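Long-range contacts in Ydr267cp (Saccharomyces cerevisiae, PDB 2HES), which is an essential component of the cytosolic iron-sulfur protein assembly machinery, needed for the maturation of extramitochondrial iron-sulfur proteins: residues A[213-218]-A[256-261]; A[222-227]-A[242-247]; A[261-266]-A[275-280]. All blocks are in the same frame, centred on the assembly; numbering follows the deposited sequence.

Interaction 1. Residues A[213-218]-A[256-261]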
ATOM      1  N   ARG A 213       8.084 -13.968   0.889  1.00 15.20           N
ATOM      2  CA  ARG A 213       6.680 -14.272   1.261  1.00 13.95           C
ATOM      3  C   ARG A 213       5.870 -12.997   1.125  1.00 14.41           C
ATOM      4  O   ARG A 213       6.444 -11.902   0.995  1.00 13.74           O
ATOM      5  CB  ARG A 213       6.559 -14.778   2.702  1.00 15.39           C
ATOM      6  CG  ARG A 213       7.278 -16.100   2.927  1.00 14.90           C
ATOM      7  CD  ARG A 213       6.833 -16.687   4.272  1.00 16.02           C
ATOM      8  NE  ARG A 213       7.258 -15.832   5.390  1.00 16.83           N
ATOM      9  CZ  ARG A 213       7.016 -16.107   6.665  1.00 19.84           C
ATOM     10  NH1 ARG A 213       6.343 -17.221   7.005  1.00 18.50           N
ATOM     11  NH2 ARG A 213       7.455 -15.292   7.608  1.00 19.14           N
ATOM     12  N   LEU A 214       4.550 -13.147   1.120  1.00 14.65           N
ATOM     13  CA  LEU A 214       3.681 -11.972   0.945  1.00 14.05           C
ATOM     14  C   LEU A 214       2.417 -12.189   1.772  1.00 15.39           C
ATOM     15  O   LEU A 214       1.949 -13.335   1.820  1.00 15.50           O
ATOM     16  CB  LEU A 214       3.291 -11.873  -0.545  1.00 14.77           C
ATOM     17  CG  LEU A 214       2.370 -10.761  -0.975  1.00 18.06           C
ATOM     18  CD1 LEU A 214       3.229  -9.686  -1.616  1.00 19.98           C
ATOM     19  CD2 LEU A 214       1.268 -11.249  -1.937  1.00 22.40           C
ATOM     20  N   CYS A 215       1.868 -11.140   2.408  1.00 13.81           N
ATOM     21  CA  CYS A 215       0.516 -11.296   2.991  1.00 14.66           C
ATOM     22  C   CYS A 215      -0.476 -10.469   2.207  1.00 13.61           C
ATOM     23  O   CYS A 215      -0.130  -9.440   1.566  1.00 14.62           O
ATOM     24  CB  CYS A 215       0.491 -10.909   4.467  1.00 14.56           C
ATOM     25  SG  CYS A 215       0.893  -9.141   4.798  1.00 18.26           S
ATOM     26  N   SER A 216      -1.712 -10.916   2.195  1.00 14.55           N
ATOM     27  CA  SER A 216      -2.757 -10.214   1.416  1.00 14.43           C
ATOM     28  C   SER A 216      -4.086 -10.223   2.178  1.00 15.90           C
ATOM     29  O   SER A 216      -4.381 -11.160   2.927  1.00 16.05           O
ATOM     30  CB  SER A 216      -2.979 -10.873   0.042  1.00 16.04           C
ATOM     31  OG  SER A 216      -3.344 -12.259   0.208  1.00 16.38           O
ATOM     32  N   GLY A 217      -4.891  -9.183   1.973  1.00 15.05           N
ATOM     33  CA  GLY A 217      -6.136  -9.041   2.731  1.00 16.25           C
ATOM     34  C   GLY A 217      -7.291  -8.875   1.789  1.00 16.31           C
ATOM     35  O   GLY A 217      -7.150  -8.225   0.777  1.00 15.39           O
ATOM     36  N   SER A 218      -8.439  -9.517   2.081  1.00 15.93           N
ATOM     37  CA  SER A 218      -9.494  -9.645   1.103  1.00 16.76           C
ATOM     38  C   SER A 218     -10.922  -9.329   1.626  1.00 16.57           C
ATOM     39  O   SER A 218     -11.121  -9.284   2.846  1.00 16.85           O
ATOM     40  CB  SER A 218      -9.433 -11.056   0.482  1.00 16.83           C
ATOM     41  OG  SER A 218     -10.573 -11.386  -0.277  1.00 16.19           O
ATOM     42  N   VAL A 256      -3.410  -4.425   4.686  1.00 16.94           N
ATOM     43  CA  VAL A 256      -2.453  -5.119   5.513  1.00 15.61           C
ATOM     44  C   VAL A 256      -1.088  -4.494   5.367  1.00 15.72           C
ATOM     45  O   VAL A 256      -0.770  -3.898   4.312  1.00 17.48           O
ATOM     46  CB  VAL A 256      -2.353  -6.647   5.128  1.00 15.93           C
ATOM     47  CG1 VAL A 256      -3.663  -7.368   5.373  1.00 17.53           C
ATOM     48  CG2 VAL A 256      -1.983  -6.788   3.646  1.00 15.16           C
ATOM     49  N   ALA A 257      -0.269  -4.680   6.394  1.00 15.68           N
ATOM     50  CA  ALA A 257       1.105  -4.127   6.437  1.00 16.47           C
ATOM     51  C   ALA A 257       2.006  -5.049   7.218  1.00 16.90           C
ATOM     52  O   ALA A 257       1.646  -5.504   8.334  1.00 16.36           O
ATOM     53  CB  ALA A 257       1.088  -2.737   7.088  1.00 16.51           C
ATOM     54  N   TRP A 258       3.157  -5.359   6.636  1.00 16.68           N
ATOM     55  CA  TRP A 258       4.053  -6.307   7.220  1.00 17.25           C
ATOM     56  C   TRP A 258       5.289  -5.529   7.609  1.00 18.89           C
ATOM     57  O   TRP A 258       6.025  -5.020   6.738  1.00 19.80           O
ATOM     58  CB  TRP A 258       4.385  -7.445   6.260  1.00 16.97           C
ATOM     59  CG  TRP A 258       4.850  -8.734   6.957  1.00 16.94           C
ATOM     60  CD1 TRP A 258       5.466  -8.843   8.192  1.00 16.50           C
ATOM     61  CD2 TRP A 258       4.843 -10.050   6.401  1.00 18.15           C
ATOM     62  NE1 TRP A 258       5.764 -10.167   8.456  1.00 18.11           N
ATOM     63  CE2 TRP A 258       5.403 -10.924   7.372  1.00 17.36           C
ATOM     64  CE3 TRP A 258       4.362 -10.598   5.195  1.00 16.94           C
ATOM     65  CZ2 TRP A 258       5.491 -12.319   7.182  1.00 16.82           C
ATOM     66  CZ3 TRP A 258       4.465 -11.983   4.993  1.00 17.46           C
ATOM     67  CH2 TRP A 258       5.024 -12.830   5.993  1.00 16.87           C
ATOM     68  N   GLY A 259       5.497  -5.402   8.914  1.00 19.49           N
ATOM     69  CA  GLY A 259       6.596  -4.548   9.377  1.00 19.26           C
ATOM     70  C   GLY A 259       7.961  -5.206   9.346  1.00 18.68           C
ATOM     71  O   GLY A 259       8.060  -6.442   9.250  1.00 19.89           O
ATOM     72  N   PHE A 260       9.020  -4.380   9.437  1.00 18.83           N
ATOM     73  CA  PHE A 260      10.379  -4.909   9.598  1.00 19.06           C
ATOM     74  C   PHE A 260      10.557  -5.621  10.935  1.00 19.91           C
ATOM     75  O   PHE A 260      11.491  -6.378  11.118  1.00 21.18           O
ATOM     76  CB  PHE A 260      11.459  -3.823   9.398  1.00 18.28           C
ATOM     77  CG  PHE A 260      11.531  -3.312   7.991  1.00 19.49           C
ATOM     78  CD1 PHE A 260      12.424  -3.870   7.097  1.00 22.52           C
ATOM     79  CD2 PHE A 260      10.667  -2.295   7.561  1.00 22.47           C
ATOM     80  CE1 PHE A 260      12.493  -3.411   5.743  1.00 22.04           C
ATOM     81  CE2 PHE A 260      10.708  -1.813   6.234  1.00 25.51           C
ATOM     82  CZ  PHE A 260      11.630  -2.364   5.327  1.00 21.65           C
ATOM     83  N   ASN A 261       9.632  -5.387  11.854  1.00 20.93           N
ATOM     84  CA  ASN A 261       9.593  -6.111  13.120  1.00 21.92           C
ATOM     85  C   ASN A 261       9.027  -7.550  13.002  1.00 21.91           C
ATOM     86  O   ASN A 261       8.920  -8.295  13.990  1.00 22.27           O
ATOM     87  CB  ASN A 261       8.818  -5.278  14.130  1.00 21.49           C
ATOM     88  CG  ASN A 261       7.380  -4.987  13.682  1.00 22.64           C
ATOM     89  OD1 ASN A 261       6.885  -5.547  12.711  1.00 20.46           O
ATOM     90  ND2 ASN A 261       6.721  -4.090  14.389  1.00 23.62           N
TER
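The indole of Trp258 is laid against Arg213, Leu214 and Cys215, packing two adjacent blades of the WD40 beta-propeller together. Strand 213-218 belongs to one four-stranded sheet and strand 253-258 is the first strand of the next; strands 213-218 and 256-258 run nearly antiparallel, at 163°, but their axes come no closer than 7.1 Å and no hydrogen bond passes between them. Side chains fill the gap.

Trp258 makes the largest single contribution. Its CG is anti to the backbone N (chi1 -157°), which sends the six-membered ring across to the facing strand. CB starts beside the sulfur of Cys215. Next, CE3 lies 3.8 Å from Cys215 SG, and the sulfur sits obliquely to the ring rather than above its centre, a sulfur-aromatic contact. CZ3 then meets the backbone, 3.8 Å from Leu214 C, with that carbon in the ring plane at the edge. CH2 comes over one face of the Arg213 guanidinium, and CZ2 reaches NH2. The two planes are inclined by 46°, so the indole offers its rim to the guanidinium and the two do not stack. On the far edge, NE1 makes a weak hydrogen bond to Gly262 O.

The Arg213 chain, bent at chi3, is held by charge: NE pairs with Asp206, while NH1 bridges to Glu242 and Glu278, one acidic residue from each of the two blades. These acids fix the guanidinium beside the ring.

Farther along the strands, Val256 sets its two methyls against the facing strand: CG2 lies between Cys215 O and SG, 3.9 Å from the sulfur, and CG1 lies 4.0 Å from the CA of Gly217, where a beta carbon would collide with this methyl.

Interaction 2. Residues A[222-227]-A[242-247]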
ATOM      1  N   THR A 222     -10.353 -12.686   5.149  1.00 18.36           N
ATOM      2  CA  THR A 222      -9.136 -13.346   5.563  1.00 16.03           C
ATOM      3  C   THR A 222      -7.904 -12.539   5.196  1.00 15.53           C
ATOM      4  O   THR A 222      -7.957 -11.678   4.317  1.00 15.24           O
ATOM      5  CB  THR A 222      -8.979 -14.758   4.937  1.00 15.95           C
ATOM      6  OG1 THR A 222      -8.816 -14.667   3.510  1.00 16.27           O
ATOM      7  CG2 THR A 222     -10.211 -15.641   5.244  1.00 19.80           C
ATOM      8  N   VAL A 223      -6.826 -12.865   5.903  1.00 15.78           N
ATOM      9  CA  VAL A 223      -5.440 -12.444   5.527  1.00 15.11           C
ATOM     10  C   VAL A 223      -4.701 -13.713   5.238  1.00 14.88           C
ATOM     11  O   VAL A 223      -4.686 -14.606   6.113  1.00 16.45           O
ATOM     12  CB  VAL A 223      -4.744 -11.706   6.667  1.00 16.01           C
ATOM     13  CG1 VAL A 223      -3.373 -11.246   6.182  1.00 17.05           C
ATOM     14  CG2 VAL A 223      -5.606 -10.487   7.014  1.00 17.49           C
ATOM     15  N   ARG A 224      -4.187 -13.849   4.014  1.00 14.52           N
ATOM     16  CA  ARG A 224      -3.375 -15.055   3.628  1.00 14.43           C
ATOM     17  C   ARG A 224      -1.896 -14.727   3.675  1.00 15.31           C
ATOM     18  O   ARG A 224      -1.494 -13.587   3.383  1.00 15.63           O
ATOM     19  CB  ARG A 224      -3.741 -15.500   2.203  1.00 15.88           C
ATOM     20  CG  ARG A 224      -5.134 -16.192   2.098  1.00 16.73           C
ATOM     21  CD  ARG A 224      -5.519 -16.689   0.672  1.00 15.29           C
ATOM     22  NE  ARG A 224      -6.738 -17.526   0.851  1.00 20.38           N
ATOM     23  CZ  ARG A 224      -6.861 -18.817   0.510  1.00 20.53           C
ATOM     24  NH1 ARG A 224      -5.880 -19.440  -0.101  1.00 24.36           N
ATOM     25  NH2 ARG A 224      -8.005 -19.464   0.767  1.00 21.59           N
ATOM     26  N   VAL A 225      -1.066 -15.722   3.977  1.00 12.63           N
ATOM     27  CA  VAL A 225       0.373 -15.564   3.864  1.00 13.54           C
ATOM     28  C   VAL A 225       0.780 -16.560   2.775  1.00 13.40           C
ATOM     29  O   VAL A 225       0.441 -17.749   2.841  1.00 14.91           O
ATOM     30  CB  VAL A 225       1.064 -15.850   5.172  1.00 14.16           C
ATOM     31  CG1 VAL A 225       2.556 -15.864   5.029  1.00 15.10           C
ATOM     32  CG2 VAL A 225       0.651 -14.824   6.217  1.00 17.92           C
ATOM     33  N   TRP A 226       1.461 -16.031   1.766  1.00 12.89           N
ATOM     34  CA  TRP A 226       1.861 -16.796   0.614  1.00 12.28           C
ATOM     35  C   TRP A 226       3.369 -16.946   0.682  1.00 12.50           C
ATOM     36  O   TRP A 226       4.076 -15.986   1.035  1.00 12.57           O
ATOM     37  CB  TRP A 226       1.518 -15.992  -0.638  1.00 13.42           C
ATOM     38  CG  TRP A 226       0.084 -15.594  -0.762  1.00 13.49           C
ATOM     39  CD1 TRP A 226      -0.510 -14.416  -0.291  1.00 15.11           C
ATOM     40  CD2 TRP A 226      -0.941 -16.306  -1.477  1.00 15.07           C
ATOM     41  NE1 TRP A 226      -1.861 -14.415  -0.647  1.00 13.54           N
ATOM     42  CE2 TRP A 226      -2.127 -15.537  -1.397  1.00 16.70           C
ATOM     43  CE3 TRP A 226      -0.973 -17.531  -2.194  1.00 14.30           C
ATOM     44  CZ2 TRP A 226      -3.349 -15.967  -1.980  1.00 14.61           C
ATOM     45  CZ3 TRP A 226      -2.214 -17.951  -2.780  1.00 15.38           C
ATOM     46  CH2 TRP A 226      -3.358 -17.170  -2.657  1.00 13.95           C
ATOM     47  N   LYS A 227       3.862 -18.076   0.192  1.00 13.41           N
ATOM     48  CA  LYS A 227       5.280 -18.382   0.249  1.00 14.87           C
ATOM     49  C   LYS A 227       5.806 -18.795  -1.112  1.00 14.09           C
ATOM     50  O   LYS A 227       5.230 -19.663  -1.765  1.00 15.17           O
ATOM     51  CB  LYS A 227       5.463 -19.571   1.157  1.00 16.50           C
ATOM     52  CG  LYS A 227       6.918 -20.148   1.147  1.00 18.16           C
ATOM     53  CD  LYS A 227       6.994 -21.340   2.164  1.00 16.41           C
ATOM     54  CE  LYS A 227       6.858 -21.015   3.580  1.00 23.75           C
ATOM     55  NZ  LYS A 227       6.765 -22.464   4.128  1.00 19.95           N
ATOM     56  N   GLU A 242       0.581 -20.449   2.451  1.00 16.57           N
ATOM     57  CA  GLU A 242       1.033 -21.285   3.558  1.00 18.22           C
ATOM     58  C   GLU A 242       0.209 -21.179   4.822  1.00 18.90           C
ATOM     59  O   GLU A 242       0.241 -22.074   5.635  1.00 18.64           O
ATOM     60  CB  GLU A 242       2.464 -20.937   3.870  1.00 20.06           C
ATOM     61  CG  GLU A 242       2.630 -19.791   4.739  1.00 23.28           C
ATOM     62  CD  GLU A 242       4.020 -19.788   5.376  1.00 23.55           C
ATOM     63  OE1 GLU A 242       4.480 -20.755   5.992  1.00 30.71           O
ATOM     64  OE2 GLU A 242       4.675 -18.808   5.184  1.00 20.28           O
ATOM     65  N   ALA A 243      -0.558 -20.095   4.983  1.00 18.00           N
ATOM     66  CA  ALA A 243      -1.352 -19.923   6.206  1.00 17.69           C
ATOM     67  C   ALA A 243      -2.477 -18.979   5.942  1.00 17.26           C
ATOM     68  O   ALA A 243      -2.318 -18.086   5.118  1.00 16.50           O
ATOM     69  CB  ALA A 243      -0.494 -19.312   7.267  1.00 17.85           C
ATOM     70  N   ILE A 244      -3.569 -19.156   6.682  1.00 16.77           N
ATOM     71  CA  ILE A 244      -4.602 -18.109   6.817  1.00 16.07           C
ATOM     72  C   ILE A 244      -4.529 -17.638   8.281  1.00 17.02           C
ATOM     73  O   ILE A 244      -4.553 -18.468   9.224  1.00 16.99           O
ATOM     74  CB  ILE A 244      -6.014 -18.623   6.401  1.00 16.92           C
ATOM     75  CG1 ILE A 244      -6.061 -18.908   4.884  1.00 18.24           C
ATOM     76  CG2 ILE A 244      -7.050 -17.554   6.681  1.00 16.97           C
ATOM     77  CD1 ILE A 244      -7.327 -19.677   4.408  1.00 18.44           C
ATOM     78  N   LEU A 245      -4.414 -16.318   8.501  1.00 17.05           N
ATOM     79  CA  LEU A 245      -4.242 -15.824   9.884  1.00 18.22           C
ATOM     80  C   LEU A 245      -5.494 -16.075  10.721  1.00 17.97           C
ATOM     81  O   LEU A 245      -6.597 -16.218  10.168  1.00 18.25           O
ATOM     82  CB  LEU A 245      -3.870 -14.330   9.920  1.00 19.30           C
ATOM     83  CG  LEU A 245      -2.647 -13.943   9.075  1.00 19.51           C
ATOM     84  CD1 LEU A 245      -2.280 -12.488   9.333  1.00 19.66           C
ATOM     85  CD2 LEU A 245      -1.495 -14.829   9.409  1.00 17.58           C
ATOM     86  N   PRO A 246      -5.339 -16.092  12.054  1.00 19.43           N
ATOM     87  CA  PRO A 246      -6.513 -16.310  12.905  1.00 20.59           C
ATOM     88  C   PRO A 246      -7.662 -15.322  12.627  1.00 21.48           C
ATOM     89  O   PRO A 246      -7.418 -14.191  12.209  1.00 19.29           O
ATOM     90  CB  PRO A 246      -5.973 -16.099  14.321  1.00 20.23           C
ATOM     91  CG  PRO A 246      -4.487 -16.321  14.249  1.00 20.73           C
ATOM     92  CD  PRO A 246      -4.103 -15.909  12.824  1.00 19.43           C
ATOM     93  N   ASP A 247      -8.898 -15.741  12.900  1.00 22.55           N
ATOM     94  CA  ASP A 247     -10.103 -14.923  12.671  1.00 24.02           C
ATOM     95  C   ASP A 247     -10.016 -13.605  13.417  1.00 24.43           C
ATOM     96  O   ASP A 247      -9.726 -13.592  14.618  1.00 24.19           O
ATOM     97  CB  ASP A 247     -11.352 -15.650  13.175  1.00 25.61           C
ATOM     98  CG  ASP A 247     -12.602 -14.791  13.064  1.00 28.28           C
ATOM     99  OD1 ASP A 247     -13.215 -14.762  11.995  1.00 33.99           O
ATOM    100  OD2 ASP A 247     -12.960 -14.129  14.047  1.00 35.36           O
TER
HETATM  101  O   HOH W   1      -7.569 -14.362   8.305  1.00 17.05           O
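Val225 is gripped through both of its backbone polar atoms by strand 242-244. Its carbonyl O receives two donors, Glu242 N at 2.7 Å in the carbonyl plane and, more weakly, Ala243 N at 3.3 Å, while Val225 N gives a nearly straight bond of 2.9 Å to Ala243 O. Two residues on, Leu245 N bonds to Val223 O at 3.0 Å, nearly along the C=O axis. Past this point the chains part, and a water accepts from Val223 N and donates to Leu245 O.

At the other end Lys227 NZ makes a weak, 3.4 Å salt bridge to Glu242 OE1, the two side chains crossing at about a right angle. Glu242 OE2 is held by Arg213, and the CG of Glu242 runs alongside Val225 CG1. With an alanine here, Lys227 would probably be left without this countercharge, Arg213 would be likely to lean on Asp206 and Glu278 alone, and Val225 CG1 would lose its cover.

On the face bearing Val225 and Ala243, Leu245 straddles two valines, CD1 against Val223 CG1 at 3.6 Å and CD2 against Val225 CG2 at 3.8 Å; Trp283 of the next blade packs here too. On the other face, Ile244 CD1 lies over one face of the Arg224 guanidinium. With Glu242 and Ala243 both opposite Val225, this is a classic beta bulge in the antiparallel hairpin of the two last strands of a propeller blade.

Interaction 3. Residues A[261-266]-A[275-280]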
ATOM      1  N   ASN A 261       9.632  -5.387  11.854  1.00 20.93           N
ATOM      2  CA  ASN A 261       9.593  -6.111  13.120  1.00 21.92           C
ATOM      3  C   ASN A 261       9.027  -7.550  13.002  1.00 21.91           C
ATOM      4  O   ASN A 261       8.920  -8.295  13.990  1.00 22.27           O
ATOM      5  CB  ASN A 261       8.818  -5.278  14.130  1.00 21.49           C
ATOM      6  CG  ASN A 261       7.380  -4.987  13.682  1.00 22.64           C
ATOM      7  OD1 ASN A 261       6.885  -5.547  12.711  1.00 20.46           O
ATOM      8  ND2 ASN A 261       6.721  -4.090  14.389  1.00 23.62           N
ATOM      9  N   GLY A 262       8.648  -7.937  11.789  1.00 20.97           N
ATOM     10  CA  GLY A 262       8.118  -9.269  11.563  1.00 21.25           C
ATOM     11  C   GLY A 262       6.616  -9.373  11.749  1.00 20.57           C
ATOM     12  O   GLY A 262       6.028 -10.434  11.486  1.00 20.02           O
ATOM     13  N   LEU A 263       5.981  -8.296  12.225  1.00 20.06           N
ATOM     14  CA  LEU A 263       4.577  -8.373  12.618  1.00 18.99           C
ATOM     15  C   LEU A 263       3.682  -7.929  11.474  1.00 18.23           C
ATOM     16  O   LEU A 263       3.997  -6.949  10.793  1.00 18.01           O
ATOM     17  CB  LEU A 263       4.278  -7.463  13.834  1.00 20.24           C
ATOM     18  CG  LEU A 263       5.012  -7.713  15.159  1.00 18.24           C
ATOM     19  CD1 LEU A 263       4.542  -6.712  16.209  1.00 23.10           C
ATOM     20  CD2 LEU A 263       4.870  -9.163  15.660  1.00 22.09           C
ATOM     21  N   ILE A 264       2.532  -8.579  11.323  1.00 17.85           N
ATOM     22  CA  ILE A 264       1.542  -8.163  10.325  1.00 18.04           C
ATOM     23  C   ILE A 264       0.460  -7.344  11.069  1.00 18.30           C
ATOM     24  O   ILE A 264       0.053  -7.718  12.169  1.00 19.90           O
ATOM     25  CB  ILE A 264       0.871  -9.390   9.610  1.00 17.99           C
ATOM     26  CG1 ILE A 264       1.898 -10.113   8.735  1.00 19.59           C
ATOM     27  CG2 ILE A 264      -0.348  -8.959   8.742  1.00 19.59           C
ATOM     28  CD1 ILE A 264       1.354 -11.403   8.132  1.00 18.12           C
ATOM     29  N   ALA A 265       0.022  -6.261  10.457  1.00 16.59           N
ATOM     30  CA  ALA A 265      -1.182  -5.527  10.884  1.00 17.29           C
ATOM     31  C   ALA A 265      -2.276  -5.604   9.832  1.00 18.47           C
ATOM     32  O   ALA A 265      -1.991  -5.561   8.613  1.00 17.97           O
ATOM     33  CB  ALA A 265      -0.802  -4.059  11.166  1.00 17.59           C
ATOM     34  N   SER A 266      -3.534  -5.738  10.270  1.00 17.70           N
ATOM     35  CA  SER A 266      -4.659  -5.666   9.340  1.00 17.83           C
ATOM     36  C   SER A 266      -5.737  -4.692   9.838  1.00 19.29           C
ATOM     37  O   SER A 266      -5.872  -4.475  11.049  1.00 20.83           O
ATOM     38  CB  SER A 266      -5.282  -7.048   9.103  1.00 19.98           C
ATOM     39  OG  SER A 266      -5.848  -7.580  10.314  1.00 20.35           O
ATOM     40  N   VAL A 275      -2.978  -7.052  15.175  1.00 21.17           N
ATOM     41  CA  VAL A 275      -1.562  -7.349  14.966  1.00 21.67           C
ATOM     42  C   VAL A 275      -1.359  -8.835  15.208  1.00 22.22           C
ATOM     43  O   VAL A 275      -1.905  -9.378  16.172  1.00 22.48           O
ATOM     44  CB  VAL A 275      -0.646  -6.518  15.919  1.00 21.26           C
ATOM     45  CG1 VAL A 275       0.843  -6.823  15.690  1.00 22.71           C
ATOM     46  CG2 VAL A 275      -0.949  -5.026  15.728  1.00 21.77           C
ATOM     47  N   TYR A 276      -0.533  -9.453  14.368  1.00 21.57           N
ATOM     48  CA  TYR A 276      -0.246 -10.898  14.407  1.00 20.38           C
ATOM     49  C   TYR A 276       1.248 -11.164  14.498  1.00 21.35           C
ATOM     50  O   TYR A 276       2.060 -10.447  13.892  1.00 20.62           O
ATOM     51  CB  TYR A 276      -0.748 -11.562  13.129  1.00 20.79           C
ATOM     52  CG  TYR A 276      -2.111 -11.158  12.672  1.00 19.49           C
ATOM     53  CD1 TYR A 276      -3.239 -11.928  13.001  1.00 18.80           C
ATOM     54  CD2 TYR A 276      -2.304 -10.005  11.890  1.00 18.06           C
ATOM     55  CE1 TYR A 276      -4.505 -11.573  12.526  1.00 17.21           C
ATOM     56  CE2 TYR A 276      -3.572  -9.640  11.414  1.00 17.73           C
ATOM     57  CZ  TYR A 276      -4.670 -10.398  11.766  1.00 18.13           C
ATOM     58  OH  TYR A 276      -5.912 -10.053  11.277  1.00 18.12           O
ATOM     59  N   GLU A 277       1.628 -12.214  15.217  1.00 20.93           N
ATOM     60  CA  GLU A 277       3.041 -12.527  15.383  1.00 21.44           C
ATOM     61  C   GLU A 277       3.257 -14.008  15.049  1.00 20.88           C
ATOM     62  O   GLU A 277       2.414 -14.833  15.388  1.00 20.51           O
ATOM     63  CB  GLU A 277       3.476 -12.231  16.842  1.00 21.24           C
ATOM     64  CG  GLU A 277       4.930 -12.531  17.111  1.00 22.82           C
ATOM     65  CD  GLU A 277       5.274 -12.466  18.582  1.00 23.87           C
ATOM     66  OE1 GLU A 277       4.422 -12.859  19.422  1.00 26.69           O
ATOM     67  OE2 GLU A 277       6.392 -11.994  18.897  1.00 29.15           O
ATOM     68  N   GLU A 278       4.372 -14.327  14.375  1.00 21.26           N
ATOM     69  CA  GLU A 278       4.707 -15.696  13.972  1.00 21.57           C
ATOM     70  C   GLU A 278       5.750 -16.233  14.938  1.00 23.04           C
ATOM     71  O   GLU A 278       6.866 -15.694  15.036  1.00 24.36           O
ATOM     72  CB  GLU A 278       5.273 -15.702  12.532  1.00 21.84           C
ATOM     73  CG  GLU A 278       5.368 -17.063  11.901  1.00 19.51           C
ATOM     74  CD  GLU A 278       6.063 -17.052  10.546  1.00 23.49           C
ATOM     75  OE1 GLU A 278       6.953 -16.190  10.335  1.00 25.36           O
ATOM     76  OE2 GLU A 278       5.724 -17.923   9.723  1.00 23.14           O
ATOM     77  N   VAL A 279       5.383 -17.294  15.647  1.00 24.02           N
ATOM     78  CA  VAL A 279       6.281 -17.937  16.605  1.00 25.59           C
ATOM     79  C   VAL A 279       6.186 -19.434  16.405  1.00 25.91           C
ATOM     80  O   VAL A 279       5.080 -19.981  16.352  1.00 25.48           O
ATOM     81  CB  VAL A 279       5.884 -17.614  18.061  1.00 25.78           C
ATOM     82  CG1 VAL A 279       6.956 -18.129  19.033  1.00 26.66           C
ATOM     83  CG2 VAL A 279       5.643 -16.126  18.269  1.00 25.01           C
ATOM     84  N   ASP A 280       7.336 -20.103  16.301  1.00 27.60           N
ATOM     85  CA  ASP A 280       7.365 -21.564  16.161  1.00 29.20           C
ATOM     86  C   ASP A 280       6.547 -22.038  14.974  1.00 29.70           C
ATOM     87  O   ASP A 280       5.873 -23.073  15.036  1.00 30.03           O
ATOM     88  CB  ASP A 280       6.845 -22.243  17.435  1.00 29.66           C
ATOM     89  CG  ASP A 280       7.717 -21.976  18.644  1.00 32.85           C
ATOM     90  OD1 ASP A 280       8.869 -21.483  18.509  1.00 33.59           O
ATOM     91  OD2 ASP A 280       7.235 -22.289  19.756  1.00 34.67           O
TER
HETATM   92  O   HOH W   2       6.181 -12.336  13.557  1.00 27.10           O
HETATM   93  O   HOH W   3       7.490 -13.421  10.701  1.00 38.89           O
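Ile264 and Tyr276 pair across the hairpin formed by the second and third strands of a WD40 propeller blade. The backbone bonds come first. Tyr276 N donates to Ile264 O at 2.9 Å and Ile264 N returns a longer bond of 3.2 Å to Tyr276 O, making this an antiparallel hydrogen-bonded pair. The neighbouring pair, Ala265 with Val275, is non-hydrogen-bonded; there Val275 CA lies 3.3 Å from the same Ile264 O in a CA-H...O contact.

Among side-chain polar contacts is one between the hydroxyls of Tyr276 and Ser266. Tyr276 CG lies anti to the carbonyl carbon (chi1 -45°), and the ring reaches edge-on along the partner strand until OH is 2.7 Å from Ser266 OG. Ser266 OG also bonds to His249 NE2, so the buried serine hydroxyl joins a histidine to an aromatic residue. This matches the Trp-Ser-His part of the WD40 structural tetrad, with tyrosine standing where tryptophan is usual.

Apolar packing lies on both faces of the hairpin. The Tyr276 ring turns its edge to the neighbouring strand, CD2 meeting Ile264 CG2 at 3.9 Å. On the opposite face Leu263 splays its two methyls, CD1 against Val275 CG1 at 3.7 Å and CD2 against Glu277 CB at 3.6 Å, and Trp303 of the following blade covers Leu263 and Val275.

Where the strands diverge, water takes over: one molecule donates to Gly262 O and accepts from Glu278 N, and a second donates to Glu278 OE1 and, weakly, to the same carbonyl. The turn leading in is an Asx turn, in which Asn261 OD1 accepts from Leu263 N at 2.9 Å, the donor standing 44° out of the amide's carbonyl plane.

The three contacts lie close together in two adjacent blades of the seven-bladed propeller, their centres 9 to 11 Å apart. Along the chain, the segments of interaction 2 fall between those of interaction 1, and interaction 3 follows, sharing Asn261 with interaction 1. Interaction 2 joins strands of the first sheet and interaction 3 strands of the second; interaction 1 packs one sheet on the other. Strands 213-218 and 223-231 are hydrogen-bonded neighbours, as are 253-258 and 264-268. Leu245 of interaction 2 touches Tyr276 and Ile264 of interaction 3, and Val225 touches Ile264, so the two blades meet both at interaction 1 and where these hairpins touch.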